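Local coordinates for protein RickCE (Rickettsia bellii, PDB 5HAM) that probably removes ubiquitin from host proteins, as a deubiquitinase effector of the CE protease clan, through the catalytic region held in this chain, at residues 16-21 / 214-219; 46-51 / 89-94; 182-187 / 193-198. All coordinates share one frame; numbering follows the deposited sequence.

How the contacts relate
This chain is a piece of a longer effector that contains its catalytic domain; two contacts lie in the α/β core and one in a helical arm. Segments 182-187, 193-198 and 214-219 belong to the catalytic domain. Contact 1 packs helix 11-20 on helix 211-223, and contact 3 joins a helix to edge strand 196-199, which precedes helix 211-223; their centres are about 23 Å apart, nearest atoms about 10 Å. Contact 2 lies across the chain's centre from contact 1, about 43 Å between centres, and about 39 Å from contact 3, though helix 96-130 touches both contacts 2 and 3. Along the sequence, contact 1 encloses the other two.

Contact 1. Residues 16-21 / 214-219; sequences HLLTAQ and FTVDNG
Leu18 and Val216 mark where two helical turns, running in broadly the same direction, come closest: their CA atoms are 6.1 Å apart. The segment 16-21 is the last turn of its helix and leaves helical geometry at Gln21, whereas 214-219 lies inside a helix that goes on in both directions.

Val216 is the central side chain of the contact. Its CG1 points away from the backbone N (chi1 167°), and this puts both methyls against Leu17: CG1 is 3.7 Å from Leu17 CB, and CG2 touches Leu17 CB and, at 4.0 Å, Leu17 CD1. The two side chains cross at about a right angle. Leu18 reaches over instead of pointing straight across. Its CD2 settles 3.7 Å from the backbone O of Val216 and 4.6 Å from CA of Gly219, which has no side chain to intervene. At the helix end, the extended Gln21 side chain lays OE1 4.1 Å from Val216 CG1, a van der Waals touch without a hydrogen bond.

This is helix-helix packing through aliphatic side chains, joining the N-terminal helix 11-20 to helix 211-223 of the catalytic domain. Helix 238-251 adds to it, with His246 against Leu17 and Ile249 against Gln21, while Ile220 continues the seam along helix 211-223. Thr215 and Asn218 touch strand 147-155, so helix 211-223 rests on that strand with one side and meets helix 11-20 with another.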
loop_
_atom_site.group_PDB
_atom_site.type_symbol
_atom_site.label_atom_id
_atom_site.label_comp_id
_atom_site.label_asym_id
_atom_site.label_seq_id
_atom_site.Cartn_x
_atom_site.Cartn_y
_atom_site.Cartn_z
ATOM N N HIS A 16 -4.346 -14.154 2.726
ATOM C CA HIS A 16 -4.986 -15.383 3.213
ATOM C C HIS A 16 -6.495 -15.242 3.357
ATOM O O HIS A 16 -7.258 -16.123 2.961
ATOM C CB HIS A 16 -4.422 -15.799 4.573
ATOM C CG HIS A 16 -2.970 -16.144 4.546
ATOM N ND1 HIS A 16 -2.208 -16.274 5.688
ATOM C CD2 HIS A 16 -2.131 -16.378 3.506
ATOM C CE1 HIS A 16 -0.969 -16.573 5.355
ATOM N NE2 HIS A 16 -0.892 -16.638 4.042
ATOM N N LEU A 17 -6.912 -14.141 3.969
ATOM C CA LEU A 17 -8.320 -13.851 4.134
ATOM C C LEU A 17 -9.034 -13.820 2.784
ATOM O O LEU A 17 -10.137 -14.354 2.651
ATOM C CB LEU A 17 -8.489 -12.528 4.872
ATOM C CG LEU A 17 -8.251 -12.727 6.362
ATOM C CD1 LEU A 17 -8.016 -11.396 7.067
ATOM C CD2 LEU A 17 -9.447 -13.478 6.929
ATOM N N LEU A 18 -8.394 -13.216 1.787
ATOM C CA LEU A 18 -8.994 -13.105 0.462
ATOM C C LEU A 18 -9.087 -14.463 -0.205
ATOM O O LEU A 18 -10.153 -14.864 -0.676
ATOM C CB LEU A 18 -8.200 -12.148 -0.425
ATOM C CG LEU A 18 -8.423 -10.659 -0.152
ATOM C CD1 LEU A 18 -7.421 -9.835 -0.943
ATOM C CD2 LEU A 18 -9.849 -10.263 -0.491
ATOM N N THR A 19 -7.960 -15.159 -0.237
ATOM C CA THR A 19 -7.882 -16.508 -0.781
ATOM C C THR A 19 -8.889 -17.476 -0.140
ATOM O O THR A 19 -9.517 -18.278 -0.830
ATOM C CB THR A 19 -6.452 -17.045 -0.639
ATOM O OG1 THR A 19 -5.602 -16.299 -1.514
ATOM C CG2 THR A 19 -6.375 -18.508 -1.010
ATOM N N ALA A 20 -9.060 -17.374 1.174
ATOM C CA ALA A 20 -9.985 -18.242 1.894
ATOM C C ALA A 20 -11.450 -17.957 1.559
ATOM O O ALA A 20 -12.302 -18.844 1.635
ATOM C CB ALA A 20 -9.757 -18.126 3.393
ATOM N N GLN A 21 -11.746 -16.723 1.179
ATOM C CA GLN A 21 -13.124 -16.350 0.933
ATOM C C GLN A 21 -13.431 -16.136 -0.545
ATOM O O GLN A 21 -14.488 -15.608 -0.890
ATOM C CB GLN A 21 -13.474 -15.103 1.730
ATOM C CG GLN A 21 -13.783 -15.382 3.193
ATOM C CD GLN A 21 -14.041 -14.100 3.957
ATOM O OE1 GLN A 21 -13.108 -13.359 4.263
ATOM N NE2 GLN A 21 -15.309 -13.819 4.254
ATOM N N PHE A 214 -11.283 -3.781 6.283
ATOM C CA PHE A 214 -12.190 -3.392 5.202
ATOM C C PHE A 214 -11.661 -3.664 3.793
ATOM O O PHE A 214 -12.445 -3.913 2.868
ATOM C CB PHE A 214 -12.604 -1.930 5.347
ATOM C CG PHE A 214 -13.658 -1.718 6.380
ATOM C CD1 PHE A 214 -14.998 -1.904 6.065
ATOM C CD2 PHE A 214 -13.310 -1.360 7.680
ATOM C CE1 PHE A 214 -15.981 -1.727 7.005
ATOM C CE2 PHE A 214 -14.285 -1.186 8.639
ATOM C CZ PHE A 214 -15.633 -1.372 8.301
ATOM N N THR A 215 -10.344 -3.586 3.619
ATOM C CA THR A 215 -9.727 -3.996 2.371
ATOM C C THR A 215 -10.194 -5.403 2.013
ATOM O O THR A 215 -10.571 -5.677 0.880
ATOM C CB THR A 215 -8.192 -3.983 2.483
ATOM O OG1 THR A 215 -7.730 -2.628 2.446
ATOM C CG2 THR A 215 -7.551 -4.760 1.330
ATOM N N VAL A 216 -10.193 -6.286 2.999
ATOM C CA VAL A 216 -10.573 -7.660 2.754
ATOM C C VAL A 216 -12.053 -7.738 2.412
ATOM O O VAL A 216 -12.440 -8.348 1.417
ATOM C CB VAL A 216 -10.268 -8.556 3.985
ATOM C CG1 VAL A 216 -10.956 -9.937 3.856
ATOM C CG2 VAL A 216 -8.740 -8.678 4.207
ATOM N N ASP A 217 -12.879 -7.117 3.238
ATOM C CA ASP A 217 -14.313 -7.184 3.025
ATOM C C ASP A 217 -14.742 -6.515 1.711
ATOM O O ASP A 217 -15.564 -7.068 0.969
ATOM C CB ASP A 217 -15.056 -6.583 4.206
ATOM C CG ASP A 217 -16.500 -7.050 4.275
ATOM O OD1 ASP A 217 -16.738 -8.183 4.754
ATOM O OD2 ASP A 217 -17.392 -6.277 3.858
ATOM N N ASN A 218 -14.176 -5.348 1.417
ATOM C CA ASN A 218 -14.488 -4.647 0.165
ATOM C C ASN A 218 -14.066 -5.464 -1.048
ATOM O O ASN A 218 -14.847 -5.631 -1.985
ATOM C CB ASN A 218 -13.847 -3.250 0.108
ATOM C CG ASN A 218 -14.361 -2.335 1.201
ATOM O OD1 ASN A 218 -15.477 -2.511 1.687
ATOM N ND2 ASN A 218 -13.555 -1.352 1.593
ATOM N N GLY A 219 -12.843 -5.988 -1.023
ATOM C CA GLY A 219 -12.322 -6.759 -2.144
ATOM C C GLY A 219 -13.200 -7.950 -2.463
ATOM O O GLY A 219 -13.598 -8.159 -3.605
#

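Contact 2. Residues 46-51 / 89-94; sequences KDYTAK and EEILKL
Two helical segments running in broadly the same direction pack in the all-helical arm of the protein, where Asp47 and Tyr48 of helix 42-49 lie on Ile91 and Leu92 of helix 75-93. The nearest backbones are those of Asp47 and Leu92, with CA atoms 6.3 Å apart. Helix 42-49 ends here, after Thr49.

What helix 42-49 offers is largely the backbone of Asp47. Its carbonyl O lies 3.6 Å from Ile91 CG2 and 3.7 Å from Leu92 CD2, so two branched side chains bring a methyl each to one polar atom. That oxygen still has a polar partner, because Arg99 NE donates a hydrogen bond to it. Leu92 CD2 also touches Asp47 CA at 4.2 Å.

Tyr48 starts out pointing away from the other helix, but its ring swings back. CG stands opposite the carbonyl carbon (chi1 -50°), and this carries CE1 to 4.1 Å from Ile91 CG2, with Ile91 CD1 only slightly farther from the same ring atom. CG2 approaches the ring obliquely. The carboxylate of Asp47 is used elsewhere: OD2 forms a salt bridge with Arg88, the residue just before the segment, tying the two helices together about a turn earlier along helix 75-93. After the helix end, Lys51 folds back so that NZ bonds to Thr49 O at 2.7 Å.

Helix 52-69 backs the contact, with Ile58 against Asp47 and Val62 against Leu92. Helix 96-130 closes another flank: Lys103 touches Tyr48, and Arg99 also binds Ala50 O, linking the end of helix 42-49 to helix 96-130, the long helix that runs from the arm to the catalytic core.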
loop_
_atom_site.group_PDB
_atom_site.type_symbol
_atom_site.label_atom_id
_atom_site.label_comp_id
_atom_site.label_asym_id
_atom_site.label_seq_id
_atom_site.Cartn_x
_atom_site.Cartn_y
_atom_site.Cartn_z
ATOM N N LYS A 46 21.505 13.925 -2.127
ATOM C CA LYS A 46 22.770 14.580 -1.779
ATOM C C LYS A 46 23.359 14.014 -0.486
ATOM O O LYS A 46 24.553 14.141 -0.236
ATOM C CB LYS A 46 22.624 16.103 -1.717
ATOM C CG LYS A 46 22.245 16.690 -3.060
ATOM C CD LYS A 46 22.371 18.192 -3.098
ATOM C CE LYS A 46 22.273 18.707 -4.535
ATOM N NZ LYS A 46 22.689 20.138 -4.681
ATOM N N ASP A 47 22.522 13.349 0.307
ATOM C CA ASP A 47 22.987 12.633 1.487
ATOM C C ASP A 47 23.965 11.543 1.067
ATOM O O ASP A 47 24.789 11.100 1.873
ATOM C CB ASP A 47 21.813 11.970 2.222
ATOM C CG ASP A 47 21.010 12.945 3.074
ATOM O OD1 ASP A 47 21.200 14.178 2.961
ATOM O OD2 ASP A 47 20.167 12.458 3.858
ATOM N N TYR A 48 23.840 11.085 -0.182
ATOM C CA TYR A 48 24.726 10.060 -0.716
ATOM C C TYR A 48 25.813 10.612 -1.654
ATOM O O TYR A 48 26.890 10.037 -1.749
ATOM C CB TYR A 48 23.917 8.988 -1.441
ATOM C CG TYR A 48 22.738 8.444 -0.652
ATOM C CD1 TYR A 48 22.914 7.461 0.319
ATOM C CD2 TYR A 48 21.452 8.897 -0.895
ATOM C CE1 TYR A 48 21.858 6.960 1.018
ATOM C CE2 TYR A 48 20.385 8.401 -0.193
ATOM C CZ TYR A 48 20.591 7.429 0.760
ATOM O OH TYR A 48 19.519 6.930 1.460
ATOM N N THR A 49 25.533 11.723 -2.335
ATOM C CA THR A 49 26.410 12.196 -3.410
ATOM C C THR A 49 27.270 13.406 -3.066
ATOM O O THR A 49 28.280 13.649 -3.730
ATOM C CB THR A 49 25.613 12.525 -4.704
ATOM O OG1 THR A 49 24.663 13.562 -4.436
ATOM C CG2 THR A 49 24.878 11.299 -5.234
ATOM N N ALA A 50 26.867 14.176 -2.056
ATOM C CA ALA A 50 27.621 15.361 -1.652
ATOM C C ALA A 50 28.977 14.994 -1.083
ATOM O O ALA A 50 29.121 14.053 -0.299
ATOM C CB ALA A 50 26.846 16.203 -0.649
ATOM N N LYS A 51 29.979 15.743 -1.513
ATOM C CA LYS A 51 31.348 15.514 -1.109
ATOM C C LYS A 51 31.916 16.852 -0.643
ATOM O O LYS A 51 31.298 17.905 -0.864
ATOM C CB LYS A 51 32.124 14.945 -2.295
ATOM C CG LYS A 51 31.407 13.765 -2.903
ATOM C CD LYS A 51 32.210 13.041 -3.955
ATOM C CE LYS A 51 31.509 11.738 -4.319
ATOM N NZ LYS A 51 30.085 11.929 -4.734
ATOM N N GLU A 89 22.978 10.900 10.001
ATOM C CA GLU A 89 24.320 11.182 10.458
ATOM C C GLU A 89 25.241 9.999 10.140
ATOM O O GLU A 89 26.372 10.198 9.721
ATOM C CB GLU A 89 24.349 11.512 11.949
ATOM C CG GLU A 89 25.712 11.998 12.418
ATOM C CD GLU A 89 25.779 12.267 13.913
ATOM O OE1 GLU A 89 24.902 11.768 14.660
ATOM O OE2 GLU A 89 26.727 12.973 14.338
ATOM N N GLU A 90 24.747 8.776 10.316
ATOM C CA GLU A 90 25.561 7.590 10.071
ATOM C C GLU A 90 25.922 7.493 8.603
ATOM O O GLU A 90 27.054 7.158 8.250
ATOM C CB GLU A 90 24.841 6.304 10.489
ATOM C CG GLU A 90 24.540 6.169 11.968
ATOM C CD GLU A 90 25.769 6.015 12.842
ATOM O OE1 GLU A 90 26.911 5.989 12.326
ATOM O OE2 GLU A 90 25.585 5.917 14.073
ATOM N N ILE A 91 24.949 7.778 7.755
ATOM C CA ILE A 91 25.152 7.718 6.321
ATOM C C ILE A 91 26.210 8.718 5.883
ATOM O O ILE A 91 27.095 8.387 5.102
ATOM C CB ILE A 91 23.828 7.937 5.562
ATOM C CG1 ILE A 91 23.011 6.638 5.580
ATOM C CG2 ILE A 91 24.073 8.330 4.121
ATOM C CD1 ILE A 91 21.555 6.822 5.183
ATOM N N LEU A 92 26.144 9.927 6.420
ATOM C CA LEU A 92 27.086 10.962 6.022
ATOM C C LEU A 92 28.497 10.656 6.490
ATOM O O LEU A 92 29.459 11.173 5.929
ATOM C CB LEU A 92 26.638 12.329 6.529
ATOM C CG LEU A 92 25.389 12.792 5.785
ATOM C CD1 LEU A 92 24.565 13.700 6.666
ATOM C CD2 LEU A 92 25.795 13.483 4.490
ATOM N N LYS A 93 28.612 9.813 7.509
ATOM C CA LYS A 93 29.922 9.385 8.008
ATOM C C LYS A 93 30.592 8.274 7.176
ATOM O O LYS A 93 31.777 8.026 7.334
ATOM C CB LYS A 93 29.821 8.917 9.460
ATOM C CG LYS A 93 29.755 10.006 10.509
ATOM C CD LYS A 93 29.561 9.343 11.886
ATOM C CE LYS A 93 29.471 10.341 13.042
ATOM N NZ LYS A 93 28.882 9.703 14.266
ATOM N N LEU A 94 29.842 7.605 6.314
ATOM C CA LEU A 94 30.402 6.557 5.472
ATOM C C LEU A 94 31.356 7.080 4.401
ATOM O O LEU A 94 31.382 8.265 4.107
ATOM C CB LEU A 94 29.270 5.777 4.787
ATOM C CG LEU A 94 28.296 5.077 5.738
ATOM C CD1 LEU A 94 27.090 4.570 4.976
ATOM C CD2 LEU A 94 29.034 3.953 6.464
#

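Contact 3. Residues 182-187 / 193-198; sequences KLIDKT and NKPIII
Ile184 carries the helix side of this contact, and its two branches reach different partners. CG1 lies opposite the carbonyl carbon; with chi2 at 175° the long branch is fully extended, and its tip CD1 reaches Ile197. Ile197 has the same shape, with chi2 at -179°, and the two side chains meet tip to tip, CD1 to CD1, at 3.6 Å. The short branch of Ile184, CG2, points instead at the ring of Pro195, where CG is 4.2 Å off. One buried isoleucine thus spans two alternate residues of the other segment, Pro195 before the strand and Ile197 in it. Ile196 between them faces the other way, as expected where side chains alternate. The backbones keep well apart, 8.0 Å between the CA atoms of Ile184 and Pro195, so the meeting is made by side chains alone.

Inside the helix, Thr187 turns its hydroxyl back to the preceding turn. OG1 donates to Leu183 O at 3.0 Å, from above the carbonyl plane, while Thr187 N bonds to the same oxygen at 2.9 Å. Two donors from one residue therefore grip that carbonyl and hold the threonine side chain against the helix.

Leu163 of the adjacent strand also touches Ile184, and Ile196 and Ile198 pair with strand 160-166 through backbone hydrogen bonds. Strand 160-166, helix 175-188 and strand 196-199 form a beta-alpha-beta crossover, with the helix packed on the last pair of parallel strands at the edge of the mixed sheet of the catalytic domain.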
loop_
_atom_site.group_PDB
_atom_site.type_symbol
_atom_site.label_atom_id
_atom_site.label_comp_id
_atom_site.label_asym_id
_atom_site.label_seq_id
_atom_site.Cartn_x
_atom_site.Cartn_y
_atom_site.Cartn_z
ATOM N N LYS A 182 -1.823 7.284 -11.914
ATOM C CA LYS A 182 -0.631 7.374 -12.756
ATOM C C LYS A 182 -0.109 5.982 -13.119
ATOM O O LYS A 182 0.373 5.761 -14.234
ATOM C CB LYS A 182 0.493 8.177 -12.080
ATOM C CG LYS A 182 0.221 9.676 -11.915
ATOM C CD LYS A 182 -0.702 10.234 -12.994
ATOM C CE LYS A 182 -1.110 11.689 -12.707
ATOM N NZ LYS A 182 -2.237 12.142 -13.590
ATOM N N LEU A 183 -0.193 5.046 -12.176
ATOM C CA LEU A 183 0.254 3.687 -12.444
ATOM C C LEU A 183 -0.676 3.033 -13.450
ATOM O O LEU A 183 -0.229 2.416 -14.407
ATOM C CB LEU A 183 0.286 2.859 -11.168
ATOM C CG LEU A 183 0.622 1.377 -11.359
ATOM C CD1 LEU A 183 2.049 1.193 -11.910
ATOM C CD2 LEU A 183 0.436 0.640 -10.041
ATOM N N ILE A 184 -1.973 3.186 -13.229
ATOM C CA ILE A 184 -2.967 2.549 -14.085
ATOM C C ILE A 184 -2.782 3.022 -15.516
ATOM O O ILE A 184 -2.743 2.221 -16.454
ATOM C CB ILE A 184 -4.402 2.845 -13.606
ATOM C CG1 ILE A 184 -4.672 2.158 -12.261
ATOM C CG2 ILE A 184 -5.421 2.420 -14.652
ATOM C CD1 ILE A 184 -6.029 2.501 -11.654
ATOM N N ASP A 185 -2.624 4.325 -15.685
ATOM C CA ASP A 185 -2.435 4.859 -17.032
ATOM C C ASP A 185 -1.077 4.485 -17.648
ATOM O O ASP A 185 -0.989 4.248 -18.843
ATOM C CB ASP A 185 -2.667 6.371 -17.090
ATOM C CG ASP A 185 -2.639 6.892 -18.523
ATOM O OD1 ASP A 185 -3.660 6.758 -19.235
ATOM O OD2 ASP A 185 -1.586 7.404 -18.951
ATOM N N LYS A 186 -0.026 4.419 -16.839
ATOM C CA LYS A 186 1.261 3.957 -17.349
ATOM C C LYS A 186 1.152 2.526 -17.857
ATOM O O LYS A 186 1.718 2.186 -18.890
ATOM C CB LYS A 186 2.348 4.045 -16.277
ATOM C CG LYS A 186 3.745 3.665 -16.767
ATOM C CD LYS A 186 4.828 4.399 -15.967
ATOM C CE LYS A 186 6.192 4.370 -16.657
ATOM N NZ LYS A 186 7.030 3.190 -16.276
ATOM N N THR A 187 0.402 1.697 -17.136
ATOM C CA THR A 187 0.330 0.274 -17.434
ATOM C C THR A 187 -0.694 -0.074 -18.520
ATOM O O THR A 187 -0.433 -0.907 -19.392
ATOM C CB THR A 187 -0.020 -0.527 -16.156
ATOM O OG1 THR A 187 0.921 -0.215 -15.119
ATOM C CG2 THR A 187 0.004 -2.023 -16.430
ATOM N N ASN A 193 -9.287 0.190 -25.492
ATOM C CA ASN A 193 -10.196 0.999 -24.696
ATOM C C ASN A 193 -9.579 1.358 -23.358
ATOM O O ASN A 193 -9.103 0.486 -22.633
ATOM C CB ASN A 193 -11.512 0.266 -24.484
ATOM C CG ASN A 193 -12.296 0.115 -25.767
ATOM O OD1 ASN A 193 -12.385 1.052 -26.561
ATOM N ND2 ASN A 193 -12.861 -1.070 -25.985
ATOM N N LYS A 194 -9.575 2.647 -23.036
ATOM C CA LYS A 194 -9.015 3.091 -21.772
ATOM C C LYS A 194 -9.749 2.389 -20.640
ATOM O O LYS A 194 -10.956 2.149 -20.725
ATOM C CB LYS A 194 -9.109 4.611 -21.633
ATOM N N PRO A 195 -9.008 2.012 -19.594
ATOM C CA PRO A 195 -9.621 1.361 -18.438
ATOM C C PRO A 195 -10.608 2.311 -17.806
ATOM O O PRO A 195 -10.278 3.477 -17.609
ATOM C CB PRO A 195 -8.440 1.163 -17.476
ATOM C CG PRO A 195 -7.221 1.312 -18.302
ATOM C CD PRO A 195 -7.565 2.236 -19.414
ATOM N N ILE A 196 -11.798 1.824 -17.498
ATOM C CA ILE A 196 -12.760 2.609 -16.747
ATOM C C ILE A 196 -12.510 2.451 -15.251
ATOM O O ILE A 196 -12.378 1.340 -14.737
ATOM C CB ILE A 196 -14.180 2.166 -17.062
ATOM C CG1 ILE A 196 -14.573 2.653 -18.442
ATOM C CG2 ILE A 196 -15.146 2.700 -16.019
ATOM C CD1 ILE A 196 -15.783 1.942 -18.997
ATOM N N ILE A 197 -12.435 3.573 -14.557
ATOM C CA ILE A 197 -12.200 3.563 -13.129
ATOM C C ILE A 197 -13.452 3.944 -12.348
ATOM O O ILE A 197 -14.064 4.989 -12.580
ATOM C CB ILE A 197 -11.047 4.501 -12.774
ATOM C CG1 ILE A 197 -9.742 3.911 -13.310
ATOM C CG2 ILE A 197 -10.990 4.762 -11.261
ATOM C CD1 ILE A 197 -8.542 4.751 -13.002
ATOM N N ILE A 198 -13.845 3.064 -11.441
ATOM C CA ILE A 198 -14.944 3.341 -10.536
ATOM C C ILE A 198 -14.402 3.473 -9.120
ATOM O O ILE A 198 -13.866 2.518 -8.559
ATOM C CB ILE A 198 -16.001 2.236 -10.589
ATOM C CG1 ILE A 198 -16.613 2.156 -11.995
ATOM C CG2 ILE A 198 -17.075 2.497 -9.554
ATOM C CD1 ILE A 198 -17.352 0.851 -12.257
#